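Local coordinates for protein D-glycero-alpha-D-manno-heptose 7-phosphate kinase (Campylobacter jejuni subsp. jejuni, PDB 4N3O) that phosphorylates D-glycero-alpha-D-manno-heptose 7-phosphate at C-1 with ATP, an early step toward the GDP-heptose used in capsule polysaccharide synthesis, at residues 176-179 and 180-184; 236-239 and 240-243; 259-262 and 263-266; 315-318 and 319-323. All blocks are in the same frame, centred on the assembly; numbering follows the deposited sequence.

Contact 1. Residues 176-179 and 180-184; sequences EFYN and NKRVI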
ATOM      1  N   GLU A 176      23.024   8.901  10.428  1.00 67.30           N
ATOM      2  CA  GLU A 176      24.466   9.104  10.391  1.00 72.55           C
ATOM      3  C   GLU A 176      25.088   8.453  11.605  1.00 71.22           C
ATOM      4  O   GLU A 176      24.560   8.538  12.715  1.00 68.43           O
ATOM      5  CB  GLU A 176      24.792  10.593  10.290  1.00 75.14           C
ATOM      6  CG  GLU A 176      24.524  11.115   8.885  1.00 79.15           C
ATOM      7  CD  GLU A 176      24.408  12.618   8.807  1.00 85.46           C
ATOM      8  OE1 GLU A 176      25.182  13.240   8.034  1.00 85.17           O
ATOM      9  OE2 GLU A 176      23.546  13.175   9.528  1.00 86.67           O
ATOM     10  N   PHE A 177      26.198   7.770  11.372  1.00 74.11           N
ATOM     11  CA  PHE A 177      26.877   7.045  12.434  1.00 79.79           C
ATOM     12  C   PHE A 177      28.204   7.687  12.835  1.00 83.82           C
ATOM     13  O   PHE A 177      29.016   8.068  11.982  1.00 83.07           O
ATOM     14  CB  PHE A 177      27.093   5.597  12.007  1.00 79.91           C
ATOM     15  CG  PHE A 177      25.836   4.913  11.577  1.00 78.54           C
ATOM     16  CD1 PHE A 177      24.820   4.669  12.494  1.00 77.34           C
ATOM     17  CD2 PHE A 177      25.662   4.510  10.259  1.00 77.43           C
ATOM     18  CE1 PHE A 177      23.649   4.043  12.106  1.00 75.28           C
ATOM     19  CE2 PHE A 177      24.496   3.879   9.865  1.00 76.54           C
ATOM     20  CZ  PHE A 177      23.486   3.648  10.790  1.00 73.99           C
ATOM     21  N   TYR A 178      28.402   7.811  14.144  1.00 87.32           N
ATOM     22  CA  TYR A 178      29.617   8.390  14.687  1.00 95.17           C
ATOM     23  C   TYR A 178      30.286   7.452  15.696  1.00101.01           C
ATOM     24  O   TYR A 178      29.686   7.050  16.700  1.00 98.28           O
ATOM     25  CB  TYR A 178      29.327   9.748  15.324  1.00 94.22           C
ATOM     26  CG  TYR A 178      28.921  10.797  14.323  1.00 93.49           C
ATOM     27  CD1 TYR A 178      29.878  11.573  13.679  1.00 96.79           C
ATOM     28  CD2 TYR A 178      27.580  11.011  14.010  1.00 92.57           C
ATOM     29  CE1 TYR A 178      29.514  12.537  12.752  1.00 98.41           C
ATOM     30  CE2 TYR A 178      27.202  11.976  13.085  1.00 90.32           C
ATOM     31  CZ  TYR A 178      28.174  12.733  12.459  1.00 94.06           C
ATOM     32  OH  TYR A 178      27.817  13.686  11.543  1.00 95.13           O
ATOM     33  N   ASN A 179      31.528   7.095  15.389  1.00108.70           N
ATOM     34  CA  ASN A 179      32.355   6.242  16.237  1.00116.61           C
ATOM     35  C   ASN A 179      31.653   4.924  16.598  1.00115.22           C
ATOM     36  O   ASN A 179      31.811   4.406  17.703  1.00105.36           O
ATOM     37  CB  ASN A 179      32.769   7.025  17.493  1.00122.29           C
ATOM     38  CG  ASN A 179      34.050   6.502  18.136  1.00131.36           C
ATOM     39  OD1 ASN A 179      34.456   6.991  19.188  1.00136.33           O
ATOM     40  ND2 ASN A 179      34.704   5.526  17.504  1.00134.30           N
ATOM     41  N   ASN A 180      30.873   4.404  15.644  1.00119.92           N
ATOM     42  CA  ASN A 180      30.130   3.147  15.796  1.00119.86           C
ATOM     43  C   ASN A 180      29.306   3.111  17.078  1.00120.33           C
ATOM     44  O   ASN A 180      28.993   2.033  17.591  1.00118.63           O
ATOM     45  CB  ASN A 180      31.096   1.953  15.803  1.00125.19           C
ATOM     46  CG  ASN A 180      32.059   1.961  14.630  1.00129.34           C
ATOM     47  OD1 ASN A 180      32.233   2.974  13.957  1.00141.59           O
ATOM     48  ND2 ASN A 180      32.711   0.828  14.395  1.00128.72           N
ATOM     49  N   LYS A 181      28.940   4.289  17.580  1.00121.37           N
ATOM     50  CA  LYS A 181      28.225   4.384  18.850  1.00119.04           C
ATOM     51  C   LYS A 181      26.980   5.279  18.690  1.00107.89           C
ATOM     52  O   LYS A 181      25.849   4.790  18.704  1.00 96.07           O
ATOM     53  CB  LYS A 181      29.198   4.940  19.915  1.00119.38           C
ATOM     54  CG  LYS A 181      28.986   4.464  21.346  1.00124.00           C
ATOM     55  CD  LYS A 181      27.625   4.802  21.921  1.00125.70           C
ATOM     56  CE  LYS A 181      27.525   4.303  23.356  1.00127.73           C
ATOM     57  NZ  LYS A 181      26.184   4.551  23.954  1.00127.19           N
ATOM     58  N   ARG A 182      27.201   6.578  18.508  1.00104.41           N
ATOM     59  CA  ARG A 182      26.104   7.536  18.361  1.00105.77           C
ATOM     60  C   ARG A 182      25.402   7.478  17.001  1.00101.49           C
ATOM     61  O   ARG A 182      25.992   7.783  15.964  1.00 97.37           O
ATOM     62  CB  ARG A 182      26.605   8.965  18.616  1.00109.78           C
ATOM     63  CG  ARG A 182      26.640   9.377  20.079  1.00118.51           C
ATOM     64  CD  ARG A 182      27.402  10.685  20.293  1.00127.76           C
ATOM     65  NE  ARG A 182      27.136  11.673  19.242  1.00127.22           N
ATOM     66  CZ  ARG A 182      27.945  11.935  18.210  1.00124.33           C
ATOM     67  NH1 ARG A 182      29.113  11.311  18.076  1.00123.47           N
ATOM     68  NH2 ARG A 182      27.592  12.847  17.310  1.00122.20           N
ATOM     69  N   VAL A 183      24.136   7.080  17.018  1.00 90.46           N
ATOM     70  CA  VAL A 183      23.342   7.047  15.807  1.00 87.91           C
ATOM     71  C   VAL A 183      22.523   8.321  15.827  1.00 85.21           C
ATOM     72  O   VAL A 183      21.704   8.525  16.729  1.00 82.25           O
ATOM     73  CB  VAL A 183      22.380   5.843  15.744  1.00 85.87           C
ATOM     74  CG1 VAL A 183      21.606   5.860  14.428  1.00 84.33           C
ATOM     75  CG2 VAL A 183      23.137   4.529  15.902  1.00 87.58           C
ATOM     76  N   ILE A 184      22.788   9.204  14.872  1.00 80.83           N
ATOM     77  CA  ILE A 184      22.024  10.436  14.743  1.00 78.73           C
ATOM     78  C   ILE A 184      20.964  10.128  13.685  1.00 74.58           C
ATOM     79  O   ILE A 184      21.268   9.733  12.553  1.00 68.03           O
ATOM     80  CB  ILE A 184      22.915  11.661  14.421  1.00 82.49           C
ATOM     81  CG1 ILE A 184      23.569  12.192  15.707  1.00 85.92           C
ATOM     82  CG2 ILE A 184      22.087  12.810  13.860  1.00 81.66           C
ATOM     83  CD1 ILE A 184      24.276  11.146  16.544  1.00 87.13           C
TER
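Tyr178 and Arg182 meet through both backbone and side chain. The guanidinium of Arg182 comes back beside CB of the tyrosine. Its NH1 lies 3.2 Å from CB of Tyr178, and its NH2 is 3.8 Å from CD2 of that residue. Ring and guanidinium planes are inclined by 32°, so the two groups pass obliquely without stacking. A bend at chi3 (40°) returns the end of the arginine to its partner. On the backbone, Tyr178 N donates to Arg182 O at 3.0 Å. Tyr178 O takes two N-H groups in return. Lys181 N reaches it at 3.0 Å from above the carbonyl plane, and Arg182 N makes a weak bond. Two residues thus face one, a classic beta bulge. It sits at the turn of the hairpin of strands 172-178 and 182-188, part of the large mixed sheet of this GHMP kinase. Asn179 and Asn180 form the turn, both with left-handed backbone conformations. The Asn179 side chain packs on Ile24 and Lys30. Asn180 OD1 hydrogen-bonds to Thr32, and its side chain is about 6 Å from that of Asp23, a probable substrate-binding residue. Further from the turn, Phe177 and Val183 lie side by side on the sheet face turned from Tyr178. Val183 CG1 is 3.6 Å from Phe177 CE1, while CG2 of the valine meets the ring edge in plane.

Contact 2. Residues 236-239 and 240-243; sequences IKQD and AIKM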
ATOM      1  N   ILE A 236      32.209   8.784   0.510  1.00106.11           N
ATOM      2  CA  ILE A 236      30.953   8.342   1.106  1.00103.26           C
ATOM      3  C   ILE A 236      30.258   9.465   1.881  1.00100.12           C
ATOM      4  O   ILE A 236      29.064   9.683   1.697  1.00 93.57           O
ATOM      5  CB  ILE A 236      31.165   7.094   1.992  1.00105.38           C
ATOM      6  CG1 ILE A 236      31.483   5.887   1.097  1.00105.85           C
ATOM      7  CG2 ILE A 236      29.925   6.804   2.826  1.00106.45           C
ATOM      8  CD1 ILE A 236      31.685   4.583   1.839  1.00108.84           C
ATOM      9  N   LYS A 237      30.996  10.178   2.734  1.00101.48           N
ATOM     10  CA  LYS A 237      30.407  11.291   3.500  1.00 97.89           C
ATOM     11  C   LYS A 237      29.974  12.433   2.576  1.00 98.58           C
ATOM     12  O   LYS A 237      29.144  13.265   2.949  1.00104.11           O
ATOM     13  CB  LYS A 237      31.381  11.820   4.547  1.00 95.78           C
ATOM     14  CG  LYS A 237      30.827  12.958   5.394  1.00 94.47           C
ATOM     15  CD  LYS A 237      31.850  13.412   6.421  1.00 99.11           C
ATOM     16  CE  LYS A 237      31.309  14.523   7.302  1.00 99.51           C
ATOM     17  NZ  LYS A 237      32.307  14.895   8.342  1.00106.81           N
ATOM     18  N   GLN A 238      30.558  12.480   1.384  1.00 95.67           N
ATOM     19  CA  GLN A 238      30.199  13.485   0.399  1.00 95.27           C
ATOM     20  C   GLN A 238      28.875  13.061  -0.243  1.00 82.82           C
ATOM     21  O   GLN A 238      27.987  13.883  -0.463  1.00 74.38           O
ATOM     22  CB  GLN A 238      31.303  13.620  -0.666  1.00102.87           C
ATOM     23  CG  GLN A 238      31.066  14.722  -1.691  1.00107.56           C
ATOM     24  CD  GLN A 238      31.062  16.113  -1.079  1.00115.23           C
ATOM     25  OE1 GLN A 238      31.651  16.343  -0.016  1.00115.36           O
ATOM     26  NE2 GLN A 238      30.409  17.057  -1.756  1.00117.87           N
ATOM     27  N   ASP A 239      28.750  11.770  -0.537  1.00 78.60           N
ATOM     28  CA  ASP A 239      27.521  11.238  -1.127  1.00 81.31           C
ATOM     29  C   ASP A 239      26.328  11.426  -0.190  1.00 72.22           C
ATOM     30  O   ASP A 239      25.217  11.644  -0.652  1.00 70.62           O
ATOM     31  CB  ASP A 239      27.697   9.763  -1.516  1.00 83.05           C
ATOM     32  CG  ASP A 239      28.590   9.586  -2.739  1.00 86.42           C
ATOM     33  OD1 ASP A 239      28.484  10.413  -3.677  1.00 87.06           O
ATOM     34  OD2 ASP A 239      29.374   8.613  -2.776  1.00 86.91           O
ATOM     35  N   ALA A 240      26.580  11.357   1.113  1.00 68.44           N
ATOM     36  CA  ALA A 240      25.547  11.546   2.126  1.00 72.94           C
ATOM     37  C   ALA A 240      24.998  12.971   2.085  1.00 74.28           C
ATOM     38  O   ALA A 240      23.798  13.169   1.901  1.00 65.81           O
ATOM     39  CB  ALA A 240      26.098  11.240   3.519  1.00 77.03           C
ATOM     40  N   ILE A 241      25.861  13.967   2.274  1.00 75.19           N
ATOM     41  CA  ILE A 241      25.383  15.356   2.232  1.00 78.21           C
ATOM     42  C   ILE A 241      24.759  15.692   0.867  1.00 72.85           C
ATOM     43  O   ILE A 241      23.837  16.502   0.775  1.00 70.35           O
ATOM     44  CB  ILE A 241      26.478  16.377   2.609  1.00 83.75           C
ATOM     45  CG1 ILE A 241      27.724  16.206   1.721  1.00 91.00           C
ATOM     46  CG2 ILE A 241      26.838  16.245   4.084  1.00 89.27           C
ATOM     47  CD1 ILE A 241      28.936  16.993   2.190  1.00 92.31           C
ATOM     48  N   LYS A 242      25.235  15.034  -0.180  1.00 69.45           N
ATOM     49  CA  LYS A 242      24.719  15.287  -1.507  1.00 70.67           C
ATOM     50  C   LYS A 242      23.311  14.715  -1.617  1.00 65.56           C
ATOM     51  O   LYS A 242      22.448  15.325  -2.239  1.00 60.93           O
ATOM     52  CB  LYS A 242      25.645  14.692  -2.565  1.00 76.20           C
ATOM     53  CG  LYS A 242      25.400  15.226  -3.966  1.00 83.98           C
ATOM     54  CD  LYS A 242      26.334  14.606  -5.004  1.00 89.71           C
ATOM     55  CE  LYS A 242      27.798  14.927  -4.722  1.00 94.65           C
ATOM     56  NZ  LYS A 242      28.700  14.423  -5.796  1.00 98.55           N
HETATM   57  N   MSE A 243      23.085  13.557  -0.989  1.00 61.12           N
HETATM   58  CA  MSE A 243      21.773  12.910  -0.993  1.00 58.64           C
HETATM   59  C   MSE A 243      20.792  13.650  -0.110  1.00 53.37           C
HETATM   60  O   MSE A 243      19.624  13.686  -0.417  1.00 51.88           O
HETATM   61  CB  MSE A 243      21.851  11.453  -0.562  1.00 61.90           C
HETATM   62  CG  MSE A 243      20.658  10.628  -1.060  1.00 60.55           C
HETATM   63 SE   MSE A 243      21.018   8.734  -0.602  0.81 77.51          SE
HETATM   64  CE  MSE A 243      22.531   8.371  -1.811  1.00 81.02           C
TER
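Met243 N donates to Asp239 O at 2.9 Å, the shortest hydrogen bond between 236-239 and 240-243. Met243 is present as selenomethionine. The bond belongs to the i to i+4 ladder of an alpha helix. Lys242 N to Gln238 O follows at 3.0 Å, and Ala240 N to Ile236 O at 3.1 Å. The rung from Ile241 N to Lys237 O is stretched to 3.4 Å and weak, although it is nearly straight. The Ile241 side chain turns back along the helix. Its CG1 stands between the backbone N and the carbonyl carbon (chi1 55°). This places CG1 of Ile241 3.2 Å from Gln238 O, against the backbone of the preceding turn. CD1 of Ile241 then reaches OE1 of Gln238 at 3.6 Å. Gln238 comes to meet it through a bend at chi2 (64°), and the two side chains cross at a slant. The opposite charges of Asp239 and Lys242 may attract weakly. OD1 of Asp239 is 4.5 Å from NZ of Lys242, too far for a salt bridge. Lys237 extends fully and makes its salt bridge with Asp29. The Ile236 side chain is about 4 Å from that of Thr22, a probable substrate-binding residue. Helix 236-248 lies beside strand 31-40, where Ile236 touches Tyr34 and Ala240 packs on Tyr31. Buried Met243 touches Leu36 of that strand and Leu255, Ile258 and Leu259 of helix 252-262.

Contact 3. Residues 259-262 and 263-266; sequences LGKS and WRSK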
ATOM      1  N   LEU A 259      21.600   7.637  -6.125  1.00 59.55           N
ATOM      2  CA  LEU A 259      21.165   6.329  -5.697  1.00 59.18           C
ATOM      3  C   LEU A 259      21.822   5.356  -6.659  1.00 60.13           C
ATOM      4  O   LEU A 259      22.468   4.403  -6.240  1.00 59.61           O
ATOM      5  CB  LEU A 259      19.637   6.214  -5.710  1.00 59.84           C
ATOM      6  CG  LEU A 259      18.916   7.046  -4.636  1.00 60.96           C
ATOM      7  CD1 LEU A 259      17.398   7.039  -4.807  1.00 59.25           C
ATOM      8  CD2 LEU A 259      19.292   6.551  -3.250  1.00 63.74           C
ATOM      9  N   GLY A 260      21.701   5.643  -7.956  1.00 64.96           N
ATOM     10  CA  GLY A 260      22.302   4.811  -8.997  1.00 67.45           C
ATOM     11  C   GLY A 260      23.740   4.461  -8.667  1.00 71.47           C
ATOM     12  O   GLY A 260      24.142   3.306  -8.762  1.00 74.84           O
ATOM     13  N   LYS A 261      24.508   5.460  -8.247  1.00 75.21           N
ATOM     14  CA  LYS A 261      25.910   5.250  -7.913  1.00 77.76           C
ATOM     15  C   LYS A 261      26.126   4.254  -6.769  1.00 78.00           C
ATOM     16  O   LYS A 261      26.765   3.226  -6.966  1.00 77.25           O
ATOM     17  CB  LYS A 261      26.597   6.582  -7.585  1.00 81.69           C
ATOM     18  CG  LYS A 261      28.065   6.444  -7.206  1.00 88.76           C
ATOM     19  CD  LYS A 261      28.886   5.826  -8.334  1.00 95.38           C
ATOM     20  CE  LYS A 261      30.297   5.481  -7.885  1.00100.26           C
ATOM     21  NZ  LYS A 261      30.310   4.435  -6.821  1.00 96.33           N
ATOM     22  N   SER A 262      25.591   4.555  -5.583  1.00 79.46           N
ATOM     23  CA  SER A 262      25.780   3.689  -4.397  1.00 79.71           C
ATOM     24  C   SER A 262      25.394   2.225  -4.638  1.00 81.34           C
ATOM     25  O   SER A 262      25.855   1.324  -3.932  1.00 76.23           O
ATOM     26  CB  SER A 262      24.989   4.220  -3.203  1.00 82.82           C
ATOM     27  OG  SER A 262      23.594   4.104  -3.419  1.00 78.81           O
ATOM     28  N   TRP A 263      24.548   2.002  -5.633  1.00 80.21           N
ATOM     29  CA  TRP A 263      24.100   0.658  -5.979  1.00 83.46           C
ATOM     30  C   TRP A 263      25.125  -0.137  -6.793  1.00 96.75           C
ATOM     31  O   TRP A 263      24.953  -1.339  -7.012  1.00106.70           O
ATOM     32  CB  TRP A 263      22.777   0.766  -6.714  1.00 80.11           C
ATOM     33  CG  TRP A 263      21.624   1.048  -5.797  1.00 76.01           C
ATOM     34  CD1 TRP A 263      21.661   1.674  -4.574  1.00 72.76           C
ATOM     35  CD2 TRP A 263      20.252   0.806  -6.076  1.00 71.78           C
ATOM     36  NE1 TRP A 263      20.396   1.781  -4.057  1.00 66.43           N
ATOM     37  CE2 TRP A 263      19.509   1.265  -4.965  1.00 70.68           C
ATOM     38  CE3 TRP A 263      19.573   0.233  -7.155  1.00 75.40           C
ATOM     39  CZ2 TRP A 263      18.121   1.159  -4.903  1.00 75.27           C
ATOM     40  CZ3 TRP A 263      18.195   0.122  -7.090  1.00 79.81           C
ATOM     41  CH2 TRP A 263      17.483   0.587  -5.976  1.00 75.51           C
ATOM     42  N   ARG A 264      26.181   0.537  -7.244  1.00 99.40           N
ATOM     43  CA  ARG A 264      27.270  -0.113  -7.971  1.00101.31           C
ATOM     44  C   ARG A 264      28.497   0.004  -7.069  1.00102.14           C
ATOM     45  O   ARG A 264      29.310   0.917  -7.225  1.00103.48           O
ATOM     46  CB  ARG A 264      27.517   0.570  -9.317  1.00 96.69           C
ATOM     47  CG  ARG A 264      26.301   0.624 -10.229  1.00 93.99           C
ATOM     48  CD  ARG A 264      26.659   1.259 -11.561  1.00 95.65           C
ATOM     49  NE  ARG A 264      27.250   2.591 -11.390  1.00 98.83           N
ATOM     50  CZ  ARG A 264      26.581   3.747 -11.412  1.00 97.44           C
ATOM     51  NH1 ARG A 264      27.248   4.884 -11.231  1.00 93.60           N
ATOM     52  NH2 ARG A 264      25.256   3.785 -11.609  1.00 94.20           N
ATOM     53  N   SER A 265      28.612  -0.911  -6.109  1.00106.59           N
ATOM     54  CA  SER A 265      29.702  -0.867  -5.132  1.00108.70           C
ATOM     55  C   SER A 265      30.717  -1.986  -5.298  1.00107.19           C
ATOM     56  O   SER A 265      31.854  -1.772  -5.717  1.00108.61           O
ATOM     57  CB  SER A 265      29.121  -0.950  -3.711  1.00105.18           C
ATOM     58  OG  SER A 265      28.197   0.087  -3.466  1.00106.84           O
ATOM     59  N   LYS A 266      30.259  -3.184  -4.967  1.00108.23           N
ATOM     60  CA  LYS A 266      31.057  -4.398  -4.949  1.00111.24           C
ATOM     61  C   LYS A 266      30.147  -5.415  -4.293  1.00108.29           C
ATOM     62  O   LYS A 266      29.824  -6.444  -4.878  1.00108.16           O
ATOM     63  CB  LYS A 266      32.316  -4.226  -4.089  1.00113.84           C
ATOM     64  CG  LYS A 266      32.974  -5.535  -3.664  1.00117.05           C
ATOM     65  CD  LYS A 266      33.977  -5.311  -2.542  1.00123.93           C
ATOM     66  CE  LYS A 266      34.515  -6.621  -1.978  1.00123.17           C
ATOM     67  NZ  LYS A 266      35.281  -7.417  -2.971  1.00122.77           N
TER
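Leu259 O is gripped by two donors where helix 252-262 ends, within the C-terminal GHMP kinase region. Trp263 N gives the last i to i+4 bond, at 3.2 Å, and a weak second bond to Gly260 O. Ser262 OG adds a side-chain bond of 3.1 Å to Leu259 O, using a lone pair in the carbonyl plane. With chi1 at 68° the serine hydroxyl folds back onto the helix and reaches that oxygen. Beyond the helix, Arg264 N bonds to Lys261 O, three residues back, at 2.8 Å. The Trp263 side is the packed one. CD1 of its indole is 3.3 Å from Leu259 O, and the ring is buried against Phe305 and Phe307. NE1 of Trp263 hydrogen-bonds to Leu17 O, which ties the helix end to strand 6-21. Ser262 and Leu259 also touch Ala18 of that strand. The other side is exposed and looser. There Lys261 and Arg264 cross at about a right angle, and their charged ends stay apart. The arginine chain is bent at chi3 (-56°), which brings its flat end back over the helix. Arg264 NH1 comes within 3.5 Å of Lys261 CD, and Lys261 CA sits 3.4 Å above the guanidinium plane, offset toward its rim.

Contact 4. Residues 315-318 and 319-323; sequences NLIK and ALRKE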
ATOM      1  N   ASN A 315       5.505  -3.472 -18.383  1.00 40.50           N
ATOM      2  CA  ASN A 315       6.128  -4.560 -19.117  1.00 41.74           C
ATOM      3  C   ASN A 315       7.208  -5.272 -18.265  1.00 37.78           C
ATOM      4  O   ASN A 315       7.383  -6.457 -18.380  1.00 38.61           O
ATOM      5  CB  ASN A 315       6.645  -4.107 -20.501  1.00 45.62           C
ATOM      6  CG  ASN A 315       5.506  -3.900 -21.524  1.00 55.33           C
ATOM      7  OD1 ASN A 315       4.566  -4.705 -21.616  1.00 51.80           O
ATOM      8  ND2 ASN A 315       5.597  -2.817 -22.308  1.00 62.03           N
ATOM      9  N   LEU A 316       7.903  -4.550 -17.409  1.00 36.19           N
ATOM     10  CA  LEU A 316       8.876  -5.183 -16.516  1.00 38.24           C
ATOM     11  C   LEU A 316       8.143  -6.119 -15.551  1.00 36.56           C
ATOM     12  O   LEU A 316       8.512  -7.276 -15.386  1.00 36.33           O
ATOM     13  CB  LEU A 316       9.661  -4.132 -15.751  1.00 36.44           C
ATOM     14  CG  LEU A 316      10.585  -4.602 -14.630  1.00 36.31           C
ATOM     15  CD1 LEU A 316      11.486  -5.741 -15.067  1.00 36.85           C
ATOM     16  CD2 LEU A 316      11.396  -3.400 -14.160  1.00 36.78           C
ATOM     17  N   ILE A 317       7.084  -5.612 -14.939  1.00 38.84           N
ATOM     18  CA  ILE A 317       6.276  -6.405 -14.024  1.00 38.86           C
ATOM     19  C   ILE A 317       5.748  -7.653 -14.743  1.00 40.31           C
ATOM     20  O   ILE A 317       5.795  -8.757 -14.210  1.00 38.85           O
ATOM     21  CB  ILE A 317       5.133  -5.559 -13.449  1.00 37.70           C
ATOM     22  CG1 ILE A 317       5.709  -4.518 -12.495  1.00 39.93           C
ATOM     23  CG2 ILE A 317       4.148  -6.416 -12.685  1.00 38.87           C
ATOM     24  CD1 ILE A 317       4.685  -3.587 -11.888  1.00 39.65           C
ATOM     25  N   LYS A 318       5.302  -7.472 -15.978  1.00 40.48           N
ATOM     26  CA  LYS A 318       4.766  -8.570 -16.764  1.00 43.50           C
ATOM     27  C   LYS A 318       5.828  -9.666 -17.010  1.00 42.39           C
ATOM     28  O   LYS A 318       5.537 -10.866 -16.914  1.00 43.29           O
ATOM     29  CB  LYS A 318       4.207  -8.022 -18.084  1.00 47.28           C
ATOM     30  CG  LYS A 318       3.443  -9.026 -18.928  1.00 51.53           C
ATOM     31  CD  LYS A 318       2.882  -8.400 -20.204  1.00 53.26           C
ATOM     32  CE  LYS A 318       3.981  -8.049 -21.198  1.00 56.38           C
ATOM     33  NZ  LYS A 318       3.431  -7.462 -22.446  1.00 57.25           N
ATOM     34  N   ALA A 319       7.053  -9.273 -17.328  1.00 38.74           N
ATOM     35  CA  ALA A 319       8.086 -10.278 -17.550  1.00 41.58           C
ATOM     36  C   ALA A 319       8.384 -10.991 -16.218  1.00 41.80           C
ATOM     37  O   ALA A 319       8.418 -12.217 -16.161  1.00 42.45           O
ATOM     38  CB  ALA A 319       9.343  -9.657 -18.150  1.00 42.37           C
ATOM     39  N   LEU A 320       8.540 -10.229 -15.141  1.00 41.26           N
ATOM     40  CA  LEU A 320       8.820 -10.839 -13.839  1.00 45.13           C
ATOM     41  C   LEU A 320       7.723 -11.807 -13.347  1.00 47.75           C
ATOM     42  O   LEU A 320       8.046 -12.854 -12.779  1.00 48.41           O
ATOM     43  CB  LEU A 320       9.117  -9.771 -12.775  1.00 44.19           C
ATOM     44  CG  LEU A 320      10.424  -8.970 -12.934  1.00 44.63           C
ATOM     45  CD1 LEU A 320      10.507  -7.929 -11.849  1.00 43.84           C
ATOM     46  CD2 LEU A 320      11.668  -9.851 -12.872  1.00 47.16           C
ATOM     47  N   ARG A 321       6.445 -11.494 -13.579  1.00 49.78           N
ATOM     48  CA  ARG A 321       5.367 -12.395 -13.129  1.00 53.53           C
ATOM     49  C   ARG A 321       5.430 -13.802 -13.760  1.00 53.00           C
ATOM     50  O   ARG A 321       4.750 -14.719 -13.285  1.00 52.84           O
ATOM     51  CB  ARG A 321       3.966 -11.823 -13.392  1.00 63.32           C
ATOM     52  CG  ARG A 321       3.600 -10.517 -12.688  1.00 69.43           C
ATOM     53  CD  ARG A 321       2.075 -10.340 -12.680  1.00 75.80           C
ATOM     54  NE  ARG A 321       1.617  -8.956 -12.496  1.00 78.39           N
ATOM     55  CZ  ARG A 321       1.616  -8.283 -11.343  1.00 77.32           C
ATOM     56  NH1 ARG A 321       2.095  -8.829 -10.228  1.00 76.09           N
ATOM     57  NH2 ARG A 321       1.165  -7.031 -11.317  1.00 79.31           N
ATOM     58  N   LYS A 322       6.216 -13.968 -14.826  1.00 51.32           N
ATOM     59  CA  LYS A 322       6.342 -15.269 -15.504  1.00 52.33           C
ATOM     60  C   LYS A 322       7.442 -16.106 -14.888  1.00 53.03           C
ATOM     61  O   LYS A 322       7.643 -17.257 -15.269  1.00 54.91           O
ATOM     62  CB  LYS A 322       6.635 -15.084 -16.990  1.00 53.25           C
ATOM     63  CG  LYS A 322       5.516 -14.392 -17.722  1.00 55.02           C
ATOM     64  CD  LYS A 322       5.859 -14.086 -19.160  1.00 56.91           C
ATOM     65  CE  LYS A 322       4.718 -13.301 -19.792  1.00 59.76           C
ATOM     66  NZ  LYS A 322       5.124 -12.635 -21.053  1.00 63.67           N
ATOM     67  N   GLU A 323       8.156 -15.524 -13.940  1.00 51.97           N
ATOM     68  CA  GLU A 323       9.236 -16.218 -13.283  1.00 54.10           C
ATOM     69  C   GLU A 323       8.731 -16.820 -11.981  1.00 53.82           C
ATOM     70  O   GLU A 323       7.585 -16.589 -11.583  1.00 57.63           O
ATOM     71  CB  GLU A 323      10.400 -15.261 -13.074  1.00 56.83           C
ATOM     72  CG  GLU A 323      10.945 -14.694 -14.388  1.00 57.04           C
ATOM     73  CD  GLU A 323      11.561 -15.763 -15.295  1.00 63.00           C
ATOM     74  OE1 GLU A 323      11.715 -15.514 -16.514  1.00 61.54           O
ATOM     75  OE2 GLU A 323      11.888 -16.863 -14.793  1.00 69.19           O
TER
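Three alpha-helical hydrogen bonds join 315-318 to 319-323. Ala319 N bonds to Asn315 O at 3.0 Å, Leu320 N to Leu316 O at 3.0 Å, and Arg321 N to Ile317 O at 2.9 Å. A type I beta turn runs from Leu320 to Glu323, with a bond from Glu323 N to Leu320 O. Among the side chains, Ile317 and Arg321 run side by side in the same direction. CG2 of Ile317 lies over one face of the Arg321 guanidinium, 3.2 Å above its plane and displaced toward the rim. The nearest guanidinium atom to that methyl is Arg321 NH2, at 3.3 Å from Ile317 CG2. The arginine chain is extended from CG to NE and runs alongside the isoleucine, which brings its flat end to CG2. Leu316 and Leu320 also lie side by side, pointing the same way, with CD1 of Leu316 4.0 Å from CG of Leu320. These leucines lie on the buried side of helix 313-320. They pack on the four-stranded antiparallel sheet of the C-terminal part of the kinase, against Val203, Phe306 and Val308, and on helix 276-287. Exposed Lys318 bends at chi3 (70°), and its NZ bonds to Asn315 OD1 at 3.1 Å. Asn315 also packs on Pro61 of the second subunit. At the far end Glu323 forms a salt bridge with Arg280 of helix 276-287.

Overall arrangement
Contacts 2 and 3 are neighbours. They lie on successive helices, and Met243 SE meets Leu259 CD2 at 3.8 Å. Contact 1 is about 16 Å from contact 2, centre to centre. It does not touch it, but strand 31-40 borders both. Contact 4 stands apart, about 40 Å from contact 1 between centres and on the opposite side of the chain's centre. Contact 1 is a surface hairpin, rich in polar side chains at its turn. The other three are partly buried and lie on or at the end of helices. Each has buried residues packed on the fold and exposed charged ones beside them. In contact 3 an arginine guanidinium covers Lys261 CA, in contact 4 an isoleucine methyl.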